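Local coordinates for hypothetical protein (Leishmania major, PDB 2AR1) that is of unknown function but carries an EVE domain of the PUA clan, and so may bind modified bases in nucleic acid, as some relatives do, at residues Pro28-Ile33 with Ser98-Pro103; Thr92-Thr97 with Glu108-Lys113; Thr125-His130 with Ala160-Met165. All blocks are in the same frame, centred on the assembly; numbering follows the deposited sequence.

In the fold
The three contacts sample one EVE domain, built on a mixed, mostly antiparallel sheet. Contacts 1 and 2 interlock along the chain, since 98-103 falls between the two segments of contact 2; both draw on the long loop joining strand 76-89 to strand 113-128. Their centres are about 13 Å apart, and they touch where Asp102 meets Ala93 and Trp112. Contact 3 follows later, where strand 113-128 runs into helix 129-132 and meets helix 156-169. Its centre lies about 34 Å from that of contact 2, on the opposite side of the chain's centre. Strand 113-128 thus spans the molecule from the folded loop to the helical end, and contact 1 ties that loop to the connection before helix 33-39.

Contact 1. Residues Pro28-Ile33 with Ser98-Pro103; sequences PHKFSI and SEYFDP
Lys30 and Glu99 form a salt bridge at the surface of the EVE domain, linking the loop between strand 21-26 and helix 33-39 to the long loop before strand 113-128. The two side chains approach head-on, each extended beyond CG. Lys30 NZ donates to Glu99 OE2 at 2.6 Å, through the syn lone pair of OE2; Glu99 OE1 is 3.2 Å from the same NZ, so the ammonium sits close to both carboxylate oxygens. Glu27 provides a second, long and weak, ion pair for this lysine. Glu99 owes its reach to CG lying anti to the backbone N (chi1 -173°).

The carboxylate is carried by a type I beta turn, Ser98 to Phe101, closed by Phe101 N bonding to Ser98 O. Inside it Ser98 OG accepts from Tyr100 N at 2.7 Å, an ST turn that satisfies this amide next to the salt-bridging glutamate. Tyr100 O in turn accepts from Arg48 NE. A glycerol, probably carried over from crystallisation, is bound about 3 Å from the side chain of Tyr100. Beside the ion pair, the Tyr100 hydroxyl oxygen OH rests 3.6 Å from Lys30 CD, against the lysine's aliphatic stem.

Contact 2. Residues Thr92-Thr97 with Glu108-Lys113; sequences TALDKT and EKNPWK
Ala93 brings its methyl group against two flat side chains, and the van der Waals contacts centre on it. The apolar pair is Ala93 CB with Trp112 CD1, 3.8 Å apart, the methyl lying at the edge of the indole and near the ring plane. The same CB also meets the amide of Asn110, with OD1 at 3.7 Å. Leu94 adds a looser touch: its CG is 4.4 Å from Asn110 ND2. No hydrogen bond joins 92-97 to 108-113 directly.

Polar order is instead built within each segment. Asn110 OD1 accepts from Trp112 N at 3.0 Å, forming an Asx turn in which the donor stands above the carbonyl plane, 45° out of it. With CG anti to the backbone N (chi1 -174°), the amide is directed toward Ala93, and its ND2 donates to Asp90 O. Both ends of this buried amide therefore have partners. Lys113 NZ folds back to Asn110 O at 2.7 Å, almost in line with the carbonyl bond, while forming a salt bridge with Asp89. A second Asx turn lies at Asp95, whose OD1 receives both Thr97 N (2.9 Å) and Thr97 OG1 from the same face of the carboxylate.

In the EVE fold of this protein these segments are the two arms of the long connection between strands 76-89 and 113-128, with 92-94 the end of a 3-10 segment that starts earlier.

Aromatic and charged neighbours complete the tryptophan's surroundings. Tyr50 stacks on its ring and Arg48 makes a cation-pi contact. The indole NE1 donates to Asp102 OD2, while Ala93 pairs through its backbone with Asp102.

Contact 3. Residues Thr125-His130 with Ala160-Met165; sequences TVLTLH and AYILRM
Leu127 reaches across to helix 156-169 with its branched end, and its side chain crosses that of Met165 at about a right angle. CD2 presses closest, 3.7 Å from Met165 CB, whereas CD1 stands 3.9 Å from the same carbon, so both methyls of the leucine fork face the base of the methionine from the same side. The far end of Met165 then curls back: its chain is extended to the sulfur but bent at the last torsion (chi3 72°), which brings CE to 4.0 Å from Leu127 CD1. The methionine consequently meets the leucine at both its root and its terminal methyl.

Ile162, one turn earlier on the helix and buried like the other two, meets CD2 from a second direction, roughly at right angles to Met165 CB. Its branch methyl CG2 approaches Leu127 CD2 at 3.8 Å, and the backbone oxygen Ile162 O lies 3.7 Å from that same methyl. Leu127 CD2 thus rests against one helical face, on the side chains of two residues three apart, with the carbonyl of Ile162 between them.

This is strand-to-helix packing within the EVE domain: Leu127 belongs to the end of strand 113-128, and the chain passes at once into helix 129-132, where Thr128 is the N-cap and its OG1 accepts from Glu131 N. Leu127 also pairs through its backbone with Val77, fixing the strand to its neighbour 76-89. Helix 129-132 joins the apolar cluster through Leu132, which touches both Leu127 and Ile162, and Leu66 of strand 64-69 meets Ile162 as well.

Contact 1. Residues Pro28-Ile33 with Ser98-Pro103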
loop_
_atom_site.group_PDB
_atom_site.type_symbol
_atom_site.label_atom_id
_atom_site.label_comp_id
_atom_site.label_asym_id
_atom_site.label_seq_id
_atom_site.Cartn_x
_atom_site.Cartn_y
_atom_site.Cartn_z
ATOM N N PRO A 28 9.755 -2.434 -5.591
ATOM C CA PRO A 28 10.629 -3.180 -4.663
ATOM C C PRO A 28 12.130 -2.913 -4.671
ATOM O O PRO A 28 12.812 -3.305 -3.750
ATOM C CB PRO A 28 10.434 -4.655 -5.063
ATOM C CG PRO A 28 9.876 -4.635 -6.387
ATOM C CD PRO A 28 9.118 -3.336 -6.556
ATOM N N HIS A 29 12.659 -2.278 -5.689
ATOM C CA HIS A 29 14.066 -1.918 -5.684
ATOM C C HIS A 29 14.303 -0.695 -4.780
ATOM O O HIS A 29 15.432 -0.383 -4.421
ATOM C CB HIS A 29 14.567 -1.650 -7.099
ATOM C CG HIS A 29 14.051 -0.374 -7.680
ATOM N ND1 HIS A 29 12.715 -0.150 -7.883
ATOM C CD2 HIS A 29 14.698 0.729 -8.118
ATOM C CE1 HIS A 29 12.563 1.041 -8.431
ATOM N NE2 HIS A 29 13.746 1.601 -8.571
ATOM N N LYS A 30 13.224 -0.031 -4.395
ATOM C CA LYS A 30 13.247 1.090 -3.451
ATOM C C LYS A 30 12.847 0.613 -2.087
ATOM O O LYS A 30 13.572 0.850 -1.121
ATOM C CB LYS A 30 12.277 2.197 -3.879
ATOM C CG LYS A 30 12.784 3.097 -4.989
ATOM C CD LYS A 30 11.748 4.129 -5.384
ATOM C CE LYS A 30 12.051 4.703 -6.747
ATOM N NZ LYS A 30 11.053 5.817 -7.104
ATOM N N PHE A 31 11.705 -0.073 -2.006
ATOM C CA PHE A 31 11.208 -0.553 -0.731
ATOM C C PHE A 31 10.289 -1.727 -0.975
ATOM O O PHE A 31 9.203 -1.586 -1.552
ATOM C CB PHE A 31 10.501 0.600 -0.020
ATOM C CG PHE A 31 10.039 0.291 1.389
ATOM C CD1 PHE A 31 10.891 0.483 2.462
ATOM C CD2 PHE A 31 8.780 -0.185 1.632
ATOM C CE1 PHE A 31 10.500 0.197 3.749
ATOM C CE2 PHE A 31 8.353 -0.423 2.941
ATOM C CZ PHE A 31 9.230 -0.256 3.996
ATOM N N SER A 32 10.761 -2.912 -0.583
ATOM C CA SER A 32 10.023 -4.133 -0.805
ATOM C C SER A 32 9.363 -4.644 0.451
ATOM O O SER A 32 9.597 -4.163 1.557
ATOM C CB SER A 32 10.970 -5.184 -1.349
ATOM O OG SER A 32 11.823 -5.639 -0.304
ATOM N N ILE A 33 8.586 -5.704 0.292
ATOM C CA ILE A 33 8.010 -6.360 1.469
ATOM C C ILE A 33 9.120 -6.809 2.479
ATOM O O ILE A 33 8.906 -6.786 3.654
ATOM C CB ILE A 33 7.142 -7.563 1.051
ATOM C CG1 ILE A 33 6.404 -8.166 2.264
ATOM C CG2 ILE A 33 8.014 -8.688 0.402
ATOM C CD1 ILE A 33 5.419 -7.223 3.023
ATOM N N SER A 98 15.729 14.005 -0.685
ATOM C CA SER A 98 14.752 13.000 -1.052
ATOM C C SER A 98 14.242 13.200 -2.463
ATOM O O SER A 98 13.964 14.317 -2.921
ATOM C CB SER A 98 13.520 13.071 -0.138
ATOM O OG SER A 98 12.513 12.082 -0.509
ATOM N N GLU A 99 14.088 12.090 -3.141
ATOM C CA GLU A 99 13.229 11.971 -4.337
ATOM C C GLU A 99 11.835 12.515 -4.150
ATOM O O GLU A 99 11.226 12.974 -5.109
ATOM C CB GLU A 99 13.072 10.484 -4.678
ATOM C CG GLU A 99 12.353 10.213 -5.974
ATOM C CD GLU A 99 12.185 8.736 -6.198
ATOM O OE1 GLU A 99 12.671 7.948 -5.375
ATOM O OE2 GLU A 99 11.577 8.370 -7.215
ATOM N N TYR A 100 11.321 12.418 -2.937
ATOM C CA TYR A 100 9.965 12.862 -2.651
ATOM C C TYR A 100 9.899 14.320 -2.142
ATOM O O TYR A 100 8.854 14.778 -1.678
ATOM C CB TYR A 100 9.320 11.870 -1.665
ATOM C CG TYR A 100 9.571 10.436 -2.036
ATOM C CD1 TYR A 100 9.290 9.971 -3.312
ATOM C CD2 TYR A 100 10.115 9.544 -1.122
ATOM C CE1 TYR A 100 9.557 8.651 -3.680
ATOM C CE2 TYR A 100 10.352 8.228 -1.477
ATOM C CZ TYR A 100 10.076 7.811 -2.769
ATOM O OH TYR A 100 10.326 6.511 -3.122
ATOM N N PHE A 101 10.983 15.072 -2.304
ATOM C CA PHE A 101 11.018 16.475 -1.937
ATOM C C PHE A 101 9.913 17.213 -2.670
ATOM O O PHE A 101 9.675 16.963 -3.830
ATOM C CB PHE A 101 12.358 17.117 -2.302
ATOM C CG PHE A 101 12.450 18.581 -1.944
ATOM C CD1 PHE A 101 12.216 19.002 -0.654
ATOM C CD2 PHE A 101 12.771 19.544 -2.920
ATOM C CE1 PHE A 101 12.282 20.360 -0.315
ATOM C CE2 PHE A 101 12.876 20.880 -2.601
ATOM C CZ PHE A 101 12.608 21.303 -1.290
ATOM N N ASP A 102 9.237 18.106 -1.973
ATOM C CA ASP A 102 8.228 18.987 -2.589
ATOM C C ASP A 102 8.641 20.429 -2.309
ATOM O O ASP A 102 8.518 20.876 -1.165
ATOM C CB ASP A 102 6.850 18.711 -1.992
ATOM C CG ASP A 102 5.778 19.619 -2.554
ATOM O OD1 ASP A 102 6.093 20.469 -3.413
ATOM O OD2 ASP A 102 4.610 19.453 -2.169
ATOM N N PRO A 103 9.172 21.136 -3.341
ATOM C CA PRO A 103 9.717 22.503 -3.294
ATOM C C PRO A 103 8.800 23.520 -2.656
ATOM O O PRO A 103 9.253 24.586 -2.226
ATOM C CB PRO A 103 9.892 22.874 -4.774
ATOM C CG PRO A 103 10.027 21.604 -5.489
ATOM C CD PRO A 103 9.301 20.543 -4.683
#

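Contact 2. Residues Thr92-Thr97 with Glu108-Lys113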
loop_
_atom_site.group_PDB
_atom_site.type_symbol
_atom_site.label_atom_id
_atom_site.label_comp_id
_atom_site.label_asym_id
_atom_site.label_seq_id
_atom_site.Cartn_x
_atom_site.Cartn_y
_atom_site.Cartn_z
ATOM N N THR A 92 9.192 13.757 4.596
ATOM C CA THR A 92 10.071 13.619 3.462
ATOM C C THR A 92 9.815 14.712 2.429
ATOM O O THR A 92 10.703 15.064 1.681
ATOM C CB THR A 92 10.019 12.188 2.810
ATOM O OG1 THR A 92 8.737 11.927 2.242
ATOM C CG2 THR A 92 10.265 11.126 3.845
ATOM N N ALA A 93 8.644 15.318 2.443
ATOM C CA ALA A 93 8.381 16.406 1.519
ATOM C C ALA A 93 9.338 17.584 1.756
ATOM O O ALA A 93 9.535 18.436 0.864
ATOM C CB ALA A 93 6.882 16.928 1.688
ATOM N N LEU A 94 9.849 17.691 2.986
ATOM C CA LEU A 94 10.783 18.754 3.385
ATOM C C LEU A 94 12.268 18.319 3.316
ATOM O O LEU A 94 13.173 19.125 3.578
ATOM C CB LEU A 94 10.470 19.204 4.818
ATOM C CG LEU A 94 9.010 19.562 5.103
ATOM C CD1 LEU A 94 8.831 19.906 6.588
ATOM C CD2 LEU A 94 8.559 20.680 4.241
ATOM N N ASP A 95 12.529 17.057 2.965
ATOM C CA ASP A 95 13.892 16.580 2.871
ATOM C C ASP A 95 14.422 16.891 1.472
ATOM O O ASP A 95 14.066 16.240 0.491
ATOM C CB ASP A 95 13.914 15.095 3.160
ATOM C CG ASP A 95 15.286 14.498 3.091
ATOM O OD1 ASP A 95 16.268 15.187 2.748
ATOM O OD2 ASP A 95 15.331 13.320 3.418
ATOM N N LYS A 96 15.301 17.874 1.409
ATOM C CA LYS A 96 15.884 18.327 0.153
ATOM C C LYS A 96 16.710 17.272 -0.558
ATOM O O LYS A 96 16.940 17.423 -1.737
ATOM C CB LYS A 96 16.722 19.579 0.365
ATOM C CG LYS A 96 15.880 20.870 0.451
ATOM C CD LYS A 96 16.453 22.052 -0.393
ATOM C CE LYS A 96 16.298 21.850 -1.930
ATOM N NZ LYS A 96 16.989 20.599 -2.503
ATOM N N THR A 97 17.143 16.222 0.145
ATOM C CA THR A 97 17.899 15.081 -0.446
ATOM C C THR A 97 17.033 13.926 -0.960
ATOM O O THR A 97 17.559 12.967 -1.584
ATOM C CB THR A 97 18.871 14.471 0.585
ATOM O OG1 THR A 97 18.154 13.720 1.577
ATOM C CG2 THR A 97 19.764 15.514 1.194
ATOM N N GLU A 108 4.627 24.402 8.109
ATOM C CA GLU A 108 3.264 24.786 8.522
ATOM C C GLU A 108 2.173 24.457 7.508
ATOM O O GLU A 108 1.010 24.362 7.874
ATOM C CB GLU A 108 3.195 26.290 8.798
ATOM C CG GLU A 108 4.362 26.844 9.566
ATOM C CD GLU A 108 4.415 28.331 9.503
ATOM O OE1 GLU A 108 4.555 28.856 8.373
ATOM O OE2 GLU A 108 4.318 28.975 10.575
ATOM N N LYS A 109 2.560 24.309 6.245
ATOM C CA LYS A 109 1.651 23.938 5.144
ATOM C C LYS A 109 2.267 22.818 4.303
ATOM O O LYS A 109 2.829 23.048 3.214
ATOM C CB LYS A 109 1.319 25.151 4.259
ATOM C CG LYS A 109 0.127 24.932 3.300
ATOM C CD LYS A 109 -0.229 26.225 2.480
ATOM C CE LYS A 109 -1.137 25.917 1.262
ATOM N NZ LYS A 109 -1.474 27.150 0.424
ATOM N N ASN A 110 2.183 21.611 4.852
ATOM C CA ASN A 110 2.629 20.389 4.176
ATOM C C ASN A 110 1.397 19.593 3.740
ATOM O O ASN A 110 0.688 19.061 4.577
ATOM C CB ASN A 110 3.487 19.563 5.117
ATOM C CG ASN A 110 4.097 18.383 4.440
ATOM O OD1 ASN A 110 3.748 18.067 3.296
ATOM N ND2 ASN A 110 5.030 17.699 5.149
ATOM N N PRO A 111 1.123 19.515 2.427
ATOM C CA PRO A 111 -0.093 18.835 2.053
ATOM C C PRO A 111 0.010 17.316 2.192
ATOM O O PRO A 111 -0.998 16.629 2.284
ATOM C CB PRO A 111 -0.284 19.239 0.607
ATOM C CG PRO A 111 1.028 19.700 0.105
ATOM C CD PRO A 111 1.897 19.996 1.275
ATOM N N TRP A 112 1.245 16.816 2.249
ATOM C CA TRP A 112 1.476 15.378 2.193
ATOM C C TRP A 112 1.353 14.742 3.577
ATOM O O TRP A 112 1.830 15.283 4.606
ATOM C CB TRP A 112 2.802 15.082 1.488
ATOM C CG TRP A 112 2.844 15.698 0.143
ATOM C CD1 TRP A 112 3.670 16.673 -0.257
ATOM C CD2 TRP A 112 1.964 15.424 -0.963
ATOM N NE1 TRP A 112 3.387 17.029 -1.576
ATOM C CE2 TRP A 112 2.383 16.235 -2.039
ATOM C CE3 TRP A 112 0.938 14.501 -1.180
ATOM C CZ2 TRP A 112 1.764 16.204 -3.323
ATOM C CZ3 TRP A 112 0.306 14.487 -2.440
ATOM C CH2 TRP A 112 0.734 15.333 -3.494
ATOM N N LYS A 113 0.659 13.611 3.596
ATOM C CA LYS A 113 0.333 12.893 4.833
ATOM C C LYS A 113 0.680 11.427 4.686
ATOM O O LYS A 113 0.720 10.892 3.549
ATOM C CB LYS A 113 -1.155 13.031 5.173
ATOM C CG LYS A 113 -1.645 14.408 5.191
ATOM C CD LYS A 113 -1.033 15.235 6.285
ATOM C CE LYS A 113 -1.758 16.559 6.303
ATOM N NZ LYS A 113 -0.853 17.741 6.428
#

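Contact 3. Residues Thr125-His130 with Ala160-Met165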
loop_
_atom_site.group_PDB
_atom_site.type_symbol
_atom_site.label_atom_id
_atom_site.label_comp_id
_atom_site.label_asym_id
_atom_site.label_seq_id
_atom_site.Cartn_x
_atom_site.Cartn_y
_atom_site.Cartn_z
ATOM N N THR A 125 6.074 -16.455 -2.909
ATOM C CA THR A 125 6.259 -15.923 -4.240
ATOM C C THR A 125 5.162 -14.897 -4.385
ATOM O O THR A 125 4.126 -14.944 -3.666
ATOM C CB THR A 125 6.143 -16.970 -5.327
ATOM O OG1 THR A 125 4.838 -17.555 -5.294
ATOM C CG2 THR A 125 7.185 -18.042 -5.100
ATOM N N VAL A 126 5.451 -13.909 -5.190
ATOM C CA VAL A 126 4.492 -12.845 -5.446
ATOM C C VAL A 126 3.277 -13.462 -6.121
ATOM O O VAL A 126 3.358 -14.375 -6.931
ATOM C CB VAL A 126 5.098 -11.767 -6.338
ATOM C CG1 VAL A 126 4.072 -10.691 -6.696
ATOM C CG2 VAL A 126 6.235 -11.052 -5.700
ATOM N N LEU A 127 2.122 -12.962 -5.767
ATOM C CA LEU A 127 0.881 -13.309 -6.482
ATOM C C LEU A 127 0.736 -12.358 -7.679
ATOM O O LEU A 127 0.471 -11.174 -7.487
ATOM C CB LEU A 127 -0.280 -13.199 -5.508
ATOM C CG LEU A 127 -1.669 -13.565 -6.015
ATOM C CD1 LEU A 127 -1.704 -15.061 -6.444
ATOM C CD2 LEU A 127 -2.788 -13.226 -5.077
ATOM N N THR A 128 0.944 -12.873 -8.897
ATOM C CA THR A 128 1.214 -11.977 -9.961
ATOM C C THR A 128 -0.019 -11.188 -10.371
ATOM O O THR A 128 -1.166 -11.642 -10.170
ATOM C CB THR A 128 1.672 -12.710 -11.227
ATOM O OG1 THR A 128 0.665 -13.693 -11.614
ATOM C CG2 THR A 128 3.007 -13.369 -10.946
ATOM N N LEU A 129 0.261 -10.063 -11.024
ATOM C CA LEU A 129 -0.785 -9.199 -11.609
ATOM C C LEU A 129 -1.619 -9.988 -12.619
ATOM O O LEU A 129 -2.873 -9.865 -12.591
ATOM C CB LEU A 129 -0.206 -7.921 -12.146
ATOM C CG LEU A 129 -1.322 -7.070 -12.709
ATOM C CD1 LEU A 129 -2.090 -6.293 -11.743
ATOM C CD2 LEU A 129 -0.712 -6.246 -13.828
ATOM N N HIS A 130 -0.932 -10.810 -13.428
ATOM C CA HIS A 130 -1.628 -11.637 -14.465
ATOM C C HIS A 130 -2.724 -12.472 -13.768
ATOM O O HIS A 130 -3.882 -12.489 -14.201
ATOM C CB HIS A 130 -0.648 -12.569 -15.161
ATOM C CG HIS A 130 -1.333 -13.612 -15.988
ATOM N ND1 HIS A 130 -1.831 -13.355 -17.254
ATOM C CD2 HIS A 130 -1.643 -14.901 -15.719
ATOM C CE1 HIS A 130 -2.376 -14.456 -17.749
ATOM N NE2 HIS A 130 -2.249 -15.416 -16.847
ATOM N N ALA A 160 -10.409 -10.981 0.647
ATOM C CA ALA A 160 -10.645 -12.419 0.977
ATOM C C ALA A 160 -10.122 -13.294 -0.189
ATOM O O ALA A 160 -9.443 -14.299 0.032
ATOM C CB ALA A 160 -12.104 -12.631 1.087
ATOM N N TYR A 161 -10.510 -12.931 -1.412
ATOM C CA TYR A 161 -10.172 -13.742 -2.607
ATOM C C TYR A 161 -8.653 -13.822 -2.833
ATOM O O TYR A 161 -8.039 -14.916 -3.096
ATOM C CB TYR A 161 -10.985 -13.225 -3.781
ATOM C CG TYR A 161 -11.051 -14.352 -4.799
ATOM C CD1 TYR A 161 -10.008 -14.591 -5.728
ATOM C CD2 TYR A 161 -12.115 -15.286 -4.755
ATOM C CE1 TYR A 161 -10.080 -15.609 -6.615
ATOM C CE2 TYR A 161 -12.211 -16.326 -5.645
ATOM C CZ TYR A 161 -11.178 -16.540 -6.585
ATOM O OH TYR A 161 -11.103 -17.613 -7.504
ATOM N N ILE A 162 -7.998 -12.685 -2.611
ATOM C CA ILE A 162 -6.541 -12.559 -2.777
ATOM C C ILE A 162 -5.789 -13.409 -1.765
ATOM O O ILE A 162 -4.876 -14.104 -2.169
ATOM C CB ILE A 162 -6.093 -11.080 -2.853
ATOM C CG1 ILE A 162 -6.669 -10.477 -4.103
ATOM C CG2 ILE A 162 -4.616 -10.877 -2.659
ATOM C CD1 ILE A 162 -6.505 -8.909 -4.298
ATOM N N LEU A 163 -6.206 -13.416 -0.528
ATOM C CA LEU A 163 -5.604 -14.231 0.515
ATOM C C LEU A 163 -5.838 -15.693 0.167
ATOM O O LEU A 163 -4.931 -16.515 0.312
ATOM C CB LEU A 163 -6.094 -13.834 1.901
ATOM C CG LEU A 163 -5.236 -12.683 2.496
ATOM C CD1 LEU A 163 -5.305 -11.383 1.853
ATOM C CD2 LEU A 163 -5.654 -12.525 3.914
ATOM N N ARG A 164 -7.001 -16.050 -0.353
ATOM C CA ARG A 164 -7.305 -17.411 -0.819
ATOM C C ARG A 164 -6.345 -17.827 -1.916
ATOM O O ARG A 164 -5.873 -18.936 -1.988
ATOM C CB ARG A 164 -8.766 -17.502 -1.266
ATOM C CG ARG A 164 -9.032 -18.545 -2.283
ATOM C CD ARG A 164 -10.344 -18.402 -3.074
ATOM N NE ARG A 164 -10.436 -19.504 -4.033
ATOM C CZ ARG A 164 -11.543 -19.982 -4.595
ATOM N NH1 ARG A 164 -12.707 -19.479 -4.290
ATOM N NH2 ARG A 164 -11.465 -21.043 -5.412
ATOM N N MET A 165 -6.144 -16.942 -2.866
ATOM C CA MET A 165 -5.177 -17.196 -3.946
ATOM C C MET A 165 -3.732 -17.479 -3.471
ATOM O O MET A 165 -3.020 -18.335 -4.030
ATOM C CB MET A 165 -5.170 -16.048 -4.928
ATOM C CG MET A 165 -6.434 -15.969 -5.728
ATOM S SD MET A 165 -6.531 -14.405 -6.689
ATOM C CE MET A 165 -5.394 -14.658 -7.868
#